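Local atomic coordinates of actin-binding protein (Saccharomyces cerevisiae, PDB entry 1HQZ), a protein that binds actin filaments, but not actin monomers, recruits the ARP2/3 complex to filament sides, and is represented here by its N-terminal cofilin-homology domain. Residues Y19-I22 and S26-D29; K80-G85 and N129-K134; V118-R121 and D125-E128. All blocks are in the same frame, centred on the assembly; numbering follows the deposited sequence.

How the contacts relate
All three contacts belong to one cofilin-homology (ADF-H) domain, built around a mixed five-stranded sheet. Contact 1 comes first in the chain, at the end of helix 12-24. Its centre lies about 17 Å from that of contact 2 and about 22 Å from that of contact 3, which is on the other side of the chain's centre. Contacts 2 and 3 have centres about 8 Å apart and touch: strands 80-86 and 116-120 are parallel neighbours, Ile84 packs on Leu126, and Leu131 packs on Val118. Contact 3 falls in sequence between the segments of contact 2. Leu131 and Leu126 join helix 128-136 and its preceding loop to the sheet, while contact 1 finishes a helix on the other face.

Contact 1: residues Y19-I22 and S26-D29; sequences YLKI and SDPD
The carboxylate of Asp27 is the flat group turned to Lys21, with OD2 leading toward the ammonium and the backbone N of Asp29 coming in above its plane at OD1. That N-H lies 58° out of the carboxylate plane, and the bond from Asp29 N to Asp27 OD1 is 3.1 Å long. The other oxygen, Asp27 OD2, stands 4.2 Å from Lys21 NZ, too far for a salt bridge, though the opposite charges probably attract weakly. Lys21 and Asp27 run side by side and point the same way: the lysine chain is extended beyond CG, while Asp27 has CG anti to its backbone N (chi1 -178°). Lysine suits this partly exposed edge, its extended chain carrying the ammonium alongside Asp27; Glu18 lies near the ammonium in a long, weak ion pair. Nearer the backbone, Ser26 N donates to Lys21 O over 3.2 Å in the carbonyl plane, though bent at the hydrogen to 135°. Ser26 OG lies 3.5 Å from Lys21 CA, a small polar group at the surface. The chain leaving helix 12-24 is thus held by a backbone bond reaching five residues back, then bends through an Asx turn at Asp27 on its way to strand 32-37.

Contact 2: residues K80-G85 and N129-K134; sequences KIIIIG and NELLMK
The helix that presents Leu131 to Ile82 and Ile84 is held by its own backbone bonds, where Met133 N donates to Asn129 O over 3.1 Å and Lys134 N to Glu130 O over 3.2 Å. The meeting of helix and strand itself is purely apolar. Leu131 enters with its fork open toward the sheet: one branch, CD2, reaches Ile82 CD1 at 4.0 Å, and the other, CD1, lies 4.4 Å from Ile84 CD1. A single leucine therefore touches two isoleucines that are two residues apart on the strand and so project from the same face. Ile82 is stretched out to make its contact, with CG1 anti to the backbone N (chi1 176°) and CD1 carrying the chain further; it meets Leu131 at about a right angle, so that methyl touches methyl without the two chains lying alongside. Beta-branched isoleucine is well suited to a strand, and the unbranched beta carbon of leucine to a helix. Leu56 of helix 52-56 also covers Leu131 and Ile84, adding to the apolar layer on this face, to which Val118 also contributes. Ile81 and Ile83 serve the other face, where both pack on Leu68. At the strand's beginning Lys80 NZ bonds to the backbone O of Ile135, a polar tie between strand and helix at some distance from the apolar contact. All three touching residues are buried and carry no polar side-chain atom, so what holds them here is dispersion and the exclusion of water, with hydrogen bonding left to the backbones and the margin.

Contact 3: residues V118-R121 and D125-E128; sequences VTAR and DLDE
Asp125 comes first and does most of the binding to 118-121, where strand 116-120 becomes loop. Its OD2 accepts a hydrogen bond from Arg121 N at 2.7 Å, with 151° at the hydrogen, using the anti lone pair that faces away from OD1. The same oxygen also takes the N-H of Asp122 and a hydrogen bond donated by water 1, 2.6 Å from OD2, so three donors grip it and probably favour the ionised carboxylate. Water 1 in turn accepts from Arg121 NH1 at 3.0 Å, bridging the two side chains, whose charged atoms are not in direct contact; the guanidinium has its stronger partner in Asp89, with which NH2 forms a salt bridge. Nearer the backbone, Asp125 CB rests on Ala120 CB at 3.6 Å, a closeness that the small alanine side chain permits. Leu126 follows and is buried. With CG anti to its carbonyl carbon (chi1 -58°), it lays CD2 against Ala120 CB at 3.7 Å. Asp127, exposed, is the N-cap, its OD2 accepting from Glu130 N, a classic task for an aspartate, whose negative charge would probably also be favoured at the helix start. Glu128 opens helix 128-136 and leans on Phe52, His53 and Leu56 of helix 52-56. The turn thus lies at the end of outermost strand 116-120, which pairs with strand 80-86, while Leu126 is wedged against Trp86 of that strand and Leu56.

Contact 1: residues Y19-I22 and S26-D29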
loop_
_atom_site.group_PDB
_atom_site.type_symbol
_atom_site.label_atom_id
_atom_site.label_comp_id
_atom_site.label_asym_id
_atom_site.label_seq_id
_atom_site.Cartn_x
_atom_site.Cartn_y
_atom_site.Cartn_z
ATOM N N TYR A 19 -1.479 10.317 0.722
ATOM C CA TYR A 19 -1.970 9.592 1.884
ATOM C C TYR A 19 -3.246 10.222 2.461
ATOM O O TYR A 19 -4.268 9.549 2.608
ATOM C CB TYR A 19 -0.878 9.545 2.953
ATOM C CG TYR A 19 -1.356 9.088 4.311
ATOM C CD1 TYR A 19 -1.730 7.763 4.543
ATOM C CD2 TYR A 19 -1.460 9.996 5.362
ATOM C CE1 TYR A 19 -2.202 7.357 5.805
ATOM C CE2 TYR A 19 -1.930 9.603 6.621
ATOM C CZ TYR A 19 -2.299 8.293 6.837
ATOM O OH TYR A 19 -2.771 7.933 8.077
ATOM N N LEU A 20 -3.194 11.513 2.773
ATOM C CA LEU A 20 -4.359 12.199 3.341
ATOM C C LEU A 20 -5.571 12.140 2.434
ATOM O O LEU A 20 -6.675 11.843 2.896
ATOM C CB LEU A 20 -4.031 13.663 3.661
ATOM C CG LEU A 20 -3.182 13.865 4.914
ATOM C CD1 LEU A 20 -2.858 15.341 5.077
ATOM C CD2 LEU A 20 -3.933 13.340 6.137
ATOM N N LYS A 21 -5.364 12.426 1.148
ATOM C CA LYS A 21 -6.451 12.386 0.165
ATOM C C LYS A 21 -7.188 11.062 0.277
ATOM O O LYS A 21 -8.422 11.011 0.345
ATOM C CB LYS A 21 -5.919 12.459 -1.267
ATOM C CG LYS A 21 -5.501 13.799 -1.798
ATOM C CD LYS A 21 -5.150 13.606 -3.268
ATOM C CE LYS A 21 -4.533 14.827 -3.882
ATOM N NZ LYS A 21 -4.154 14.534 -5.292
ATOM N N ILE A 22 -6.404 9.991 0.278
ATOM C CA ILE A 22 -6.936 8.642 0.337
ATOM C C ILE A 22 -7.636 8.272 1.638
ATOM O O ILE A 22 -8.777 7.829 1.604
ATOM C CB ILE A 22 -5.815 7.620 0.034
ATOM C CG1 ILE A 22 -5.306 7.845 -1.389
ATOM C CG2 ILE A 22 -6.330 6.199 0.200
ATOM C CD1 ILE A 22 -4.181 6.937 -1.789
ATOM N N SER A 26 -11.236 12.512 0.354
ATOM C CA SER A 26 -11.481 13.858 -0.160
ATOM C C SER A 26 -11.393 14.035 -1.677
ATOM O O SER A 26 -11.631 15.132 -2.192
ATOM C CB SER A 26 -10.532 14.850 0.532
ATOM O OG SER A 26 -9.171 14.506 0.320
ATOM N N ASP A 27 -11.073 12.966 -2.396
ATOM C CA ASP A 27 -10.960 13.050 -3.848
ATOM C C ASP A 27 -11.218 11.694 -4.524
ATOM O O ASP A 27 -10.372 10.802 -4.494
ATOM C CB ASP A 27 -9.570 13.578 -4.211
ATOM C CG ASP A 27 -9.373 13.737 -5.706
ATOM O OD1 ASP A 27 -10.340 13.523 -6.472
ATOM O OD2 ASP A 27 -8.240 14.079 -6.109
ATOM N N PRO A 28 -12.396 11.531 -5.153
ATOM C CA PRO A 28 -12.788 10.294 -5.838
ATOM C C PRO A 28 -11.840 9.811 -6.942
ATOM O O PRO A 28 -11.856 8.632 -7.296
ATOM C CB PRO A 28 -14.186 10.615 -6.357
ATOM C CG PRO A 28 -14.136 12.097 -6.574
ATOM C CD PRO A 28 -13.425 12.570 -5.331
ATOM N N ASP A 29 -11.017 10.709 -7.480
ATOM C CA ASP A 29 -10.057 10.323 -8.516
ATOM C C ASP A 29 -8.851 9.612 -7.908
ATOM O O ASP A 29 -8.120 8.912 -8.602
ATOM C CB ASP A 29 -9.539 11.542 -9.300
ATOM C CG ASP A 29 -10.591 12.161 -10.195
ATOM O OD1 ASP A 29 -11.351 11.412 -10.829
ATOM O OD2 ASP A 29 -10.647 13.401 -10.282
#

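Contact 2: residues K80-G85 and N129-K134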
loop_
_atom_site.group_PDB
_atom_site.type_symbol
_atom_site.label_atom_id
_atom_site.label_comp_id
_atom_site.label_asym_id
_atom_site.label_seq_id
_atom_site.Cartn_x
_atom_site.Cartn_y
_atom_site.Cartn_z
ATOM N N LYS A 80 -13.207 1.414 3.978
ATOM C CA LYS A 80 -12.114 0.991 4.832
ATOM C C LYS A 80 -10.761 1.118 4.149
ATOM O O LYS A 80 -10.662 1.217 2.928
ATOM C CB LYS A 80 -12.359 -0.438 5.314
ATOM C CG LYS A 80 -13.557 -0.528 6.256
ATOM C CD LYS A 80 -13.845 -1.951 6.661
ATOM C CE LYS A 80 -15.074 -2.005 7.543
ATOM N NZ LYS A 80 -15.535 -3.404 7.751
ATOM N N ILE A 81 -9.715 1.132 4.957
ATOM C CA ILE A 81 -8.373 1.288 4.438
ATOM C C ILE A 81 -7.565 -0.005 4.489
ATOM O O ILE A 81 -7.523 -0.702 5.520
ATOM C CB ILE A 81 -7.607 2.407 5.215
ATOM C CG1 ILE A 81 -8.151 3.802 4.873
ATOM C CG2 ILE A 81 -6.158 2.423 4.799
ATOM C CD1 ILE A 81 -9.621 3.979 4.990
ATOM N N ILE A 82 -6.933 -0.331 3.369
ATOM C CA ILE A 82 -6.100 -1.520 3.313
ATOM C C ILE A 82 -4.684 -1.095 2.920
ATOM O O ILE A 82 -4.493 -0.177 2.122
ATOM C CB ILE A 82 -6.652 -2.562 2.298
ATOM C CG1 ILE A 82 -5.690 -3.751 2.205
ATOM C CG2 ILE A 82 -6.858 -1.918 0.930
ATOM C CD1 ILE A 82 -6.206 -4.935 1.379
ATOM N N ILE A 83 -3.686 -1.713 3.537
ATOM C CA ILE A 83 -2.321 -1.406 3.171
ATOM C C ILE A 83 -1.730 -2.720 2.708
ATOM O O ILE A 83 -2.041 -3.783 3.256
ATOM C CB ILE A 83 -1.497 -0.849 4.338
ATOM C CG1 ILE A 83 -1.476 -1.840 5.499
ATOM C CG2 ILE A 83 -2.075 0.477 4.771
ATOM C CD1 ILE A 83 -0.469 -1.471 6.580
ATOM N N ILE A 84 -0.897 -2.646 1.681
ATOM C CA ILE A 84 -0.285 -3.840 1.135
ATOM C C ILE A 84 1.232 -3.766 1.142
ATOM O O ILE A 84 1.815 -2.807 0.656
ATOM C CB ILE A 84 -0.792 -4.092 -0.311
ATOM C CG1 ILE A 84 -2.265 -4.508 -0.253
ATOM C CG2 ILE A 84 0.055 -5.155 -1.003
ATOM C CD1 ILE A 84 -2.920 -4.637 -1.589
ATOM N N GLY A 85 1.852 -4.781 1.731
ATOM C CA GLY A 85 3.294 -4.867 1.766
ATOM C C GLY A 85 3.659 -5.824 0.644
ATOM O O GLY A 85 3.483 -7.034 0.751
ATOM N N ASN A 129 -11.486 -10.376 -4.979
ATOM C CA ASN A 129 -12.573 -10.856 -4.127
ATOM C C ASN A 129 -12.100 -11.274 -2.741
ATOM O O ASN A 129 -12.771 -11.026 -1.743
ATOM C CB ASN A 129 -13.308 -12.013 -4.806
ATOM C CG ASN A 129 -14.168 -11.544 -5.962
ATOM O OD1 ASN A 129 -14.975 -10.614 -5.816
ATOM N ND2 ASN A 129 -14.009 -12.181 -7.117
ATOM N N GLU A 130 -10.948 -11.922 -2.686
ATOM C CA GLU A 130 -10.382 -12.353 -1.422
ATOM C C GLU A 130 -10.142 -11.127 -0.525
ATOM O O GLU A 130 -10.442 -11.143 0.672
ATOM C CB GLU A 130 -9.067 -13.092 -1.697
ATOM C CG GLU A 130 -8.026 -12.988 -0.593
ATOM C CD GLU A 130 -8.261 -13.951 0.549
ATOM O OE1 GLU A 130 -9.409 -14.035 1.042
ATOM O OE2 GLU A 130 -7.286 -14.616 0.959
ATOM N N LEU A 131 -9.619 -10.057 -1.117
ATOM C CA LEU A 131 -9.331 -8.846 -0.362
ATOM C C LEU A 131 -10.589 -8.082 0.029
ATOM O O LEU A 131 -10.663 -7.522 1.129
ATOM C CB LEU A 131 -8.381 -7.939 -1.159
ATOM C CG LEU A 131 -6.964 -8.484 -1.407
ATOM C CD1 LEU A 131 -6.188 -7.513 -2.277
ATOM C CD2 LEU A 131 -6.243 -8.687 -0.092
ATOM N N LEU A 132 -11.578 -8.048 -0.861
ATOM C CA LEU A 132 -12.811 -7.338 -0.549
ATOM C C LEU A 132 -13.488 -8.023 0.636
ATOM O O LEU A 132 -14.216 -7.391 1.406
ATOM C CB LEU A 132 -13.743 -7.311 -1.770
ATOM C CG LEU A 132 -13.279 -6.447 -2.954
ATOM C CD1 LEU A 132 -14.287 -6.534 -4.078
ATOM C CD2 LEU A 132 -13.117 -5.000 -2.510
ATOM N N MET A 133 -13.226 -9.318 0.787
ATOM C CA MET A 133 -13.790 -10.094 1.887
ATOM C C MET A 133 -13.083 -9.737 3.186
ATOM O O MET A 133 -13.724 -9.545 4.221
ATOM C CB MET A 133 -13.625 -11.584 1.626
ATOM C CG MET A 133 -14.209 -12.441 2.716
ATOM S SD MET A 133 -13.787 -14.160 2.480
ATOM C CE MET A 133 -12.176 -14.209 3.327
ATOM N N LYS A 134 -11.756 -9.661 3.125
ATOM C CA LYS A 134 -10.958 -9.304 4.296
ATOM C C LYS A 134 -11.326 -7.900 4.759
ATOM O O LYS A 134 -11.395 -7.624 5.959
ATOM C CB LYS A 134 -9.464 -9.361 3.966
ATOM C CG LYS A 134 -8.954 -10.758 3.706
ATOM C CD LYS A 134 -7.439 -10.788 3.641
ATOM C CE LYS A 134 -6.918 -12.202 3.438
ATOM N NZ LYS A 134 -5.460 -12.268 3.760
#

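Contact 3: residues V118-R121 and D125-E128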
loop_
_atom_site.group_PDB
_atom_site.type_symbol
_atom_site.label_atom_id
_atom_site.label_comp_id
_atom_site.label_asym_id
_atom_site.label_seq_id
_atom_site.Cartn_x
_atom_site.Cartn_y
_atom_site.Cartn_z
ATOM N N VAL A 118 -2.078 -6.604 4.515
ATOM C CA VAL A 118 -1.759 -7.800 3.759
ATOM C C VAL A 118 -0.325 -7.804 3.238
ATOM O O VAL A 118 0.217 -6.769 2.866
ATOM C CB VAL A 118 -2.714 -7.961 2.537
ATOM C CG1 VAL A 118 -2.246 -9.112 1.655
ATOM C CG2 VAL A 118 -4.134 -8.236 3.013
ATOM N N THR A 119 0.283 -8.984 3.234
ATOM C CA THR A 119 1.627 -9.168 2.714
ATOM C C THR A 119 1.430 -9.911 1.384
ATOM O O THR A 119 0.712 -10.918 1.319
ATOM C CB THR A 119 2.501 -10.009 3.666
ATOM O OG1 THR A 119 2.811 -9.244 4.843
ATOM C CG2 THR A 119 3.801 -10.408 2.973
ATOM N N ALA A 120 2.039 -9.397 0.320
ATOM C CA ALA A 120 1.897 -10.010 -0.995
ATOM C C ALA A 120 3.234 -10.198 -1.700
ATOM O O ALA A 120 4.158 -9.416 -1.502
ATOM C CB ALA A 120 0.974 -9.157 -1.852
ATOM N N ARG A 121 3.312 -11.230 -2.535
ATOM C CA ARG A 121 4.518 -11.563 -3.296
ATOM C C ARG A 121 4.259 -11.588 -4.801
ATOM O O ARG A 121 5.167 -11.360 -5.595
ATOM C CB ARG A 121 5.040 -12.933 -2.888
ATOM C CG ARG A 121 5.734 -12.984 -1.555
ATOM C CD ARG A 121 6.102 -14.419 -1.225
ATOM N NE ARG A 121 6.678 -15.107 -2.381
ATOM C CZ ARG A 121 6.131 -16.165 -2.970
ATOM N NH1 ARG A 121 4.991 -16.669 -2.512
ATOM N NH2 ARG A 121 6.717 -16.711 -4.029
ATOM N N ASP A 125 -1.618 -13.246 -4.649
ATOM C CA ASP A 125 -1.801 -12.736 -3.296
ATOM C C ASP A 125 -2.684 -11.495 -3.306
ATOM O O ASP A 125 -3.041 -10.966 -2.254
ATOM C CB ASP A 125 -0.452 -12.382 -2.671
ATOM C CG ASP A 125 0.445 -13.588 -2.507
ATOM O OD1 ASP A 125 -0.100 -14.682 -2.256
ATOM O OD2 ASP A 125 1.683 -13.442 -2.610
ATOM N N LEU A 126 -3.033 -11.034 -4.503
ATOM C CA LEU A 126 -3.857 -9.842 -4.658
ATOM C C LEU A 126 -5.163 -10.114 -5.411
ATOM O O LEU A 126 -5.542 -9.369 -6.317
ATOM C CB LEU A 126 -3.052 -8.750 -5.376
ATOM C CG LEU A 126 -1.736 -8.287 -4.724
ATOM C CD1 LEU A 126 -0.971 -7.361 -5.668
ATOM C CD2 LEU A 126 -2.033 -7.569 -3.417
ATOM N N ASP A 127 -5.852 -11.188 -5.041
ATOM C CA ASP A 127 -7.126 -11.499 -5.681
ATOM C C ASP A 127 -8.151 -10.511 -5.139
ATOM O O ASP A 127 -8.353 -10.422 -3.933
ATOM C CB ASP A 127 -7.560 -12.930 -5.359
ATOM C CG ASP A 127 -8.978 -13.217 -5.818
ATOM O OD1 ASP A 127 -9.219 -13.185 -7.046
ATOM O OD2 ASP A 127 -9.850 -13.457 -4.951
ATOM N N GLU A 128 -8.799 -9.774 -6.032
ATOM C CA GLU A 128 -9.766 -8.760 -5.628
ATOM C C GLU A 128 -10.892 -9.222 -4.701
ATOM O O GLU A 128 -11.223 -8.534 -3.734
ATOM C CB GLU A 128 -10.357 -8.070 -6.868
ATOM C CG GLU A 128 -11.357 -6.972 -6.533
ATOM C CD GLU A 128 -11.631 -6.033 -7.701
ATOM O OE1 GLU A 128 -11.425 -6.444 -8.859
ATOM O OE2 GLU A 128 -12.067 -4.885 -7.451
HETATM O O HOH W 1 2.715 -15.235 -1.095
#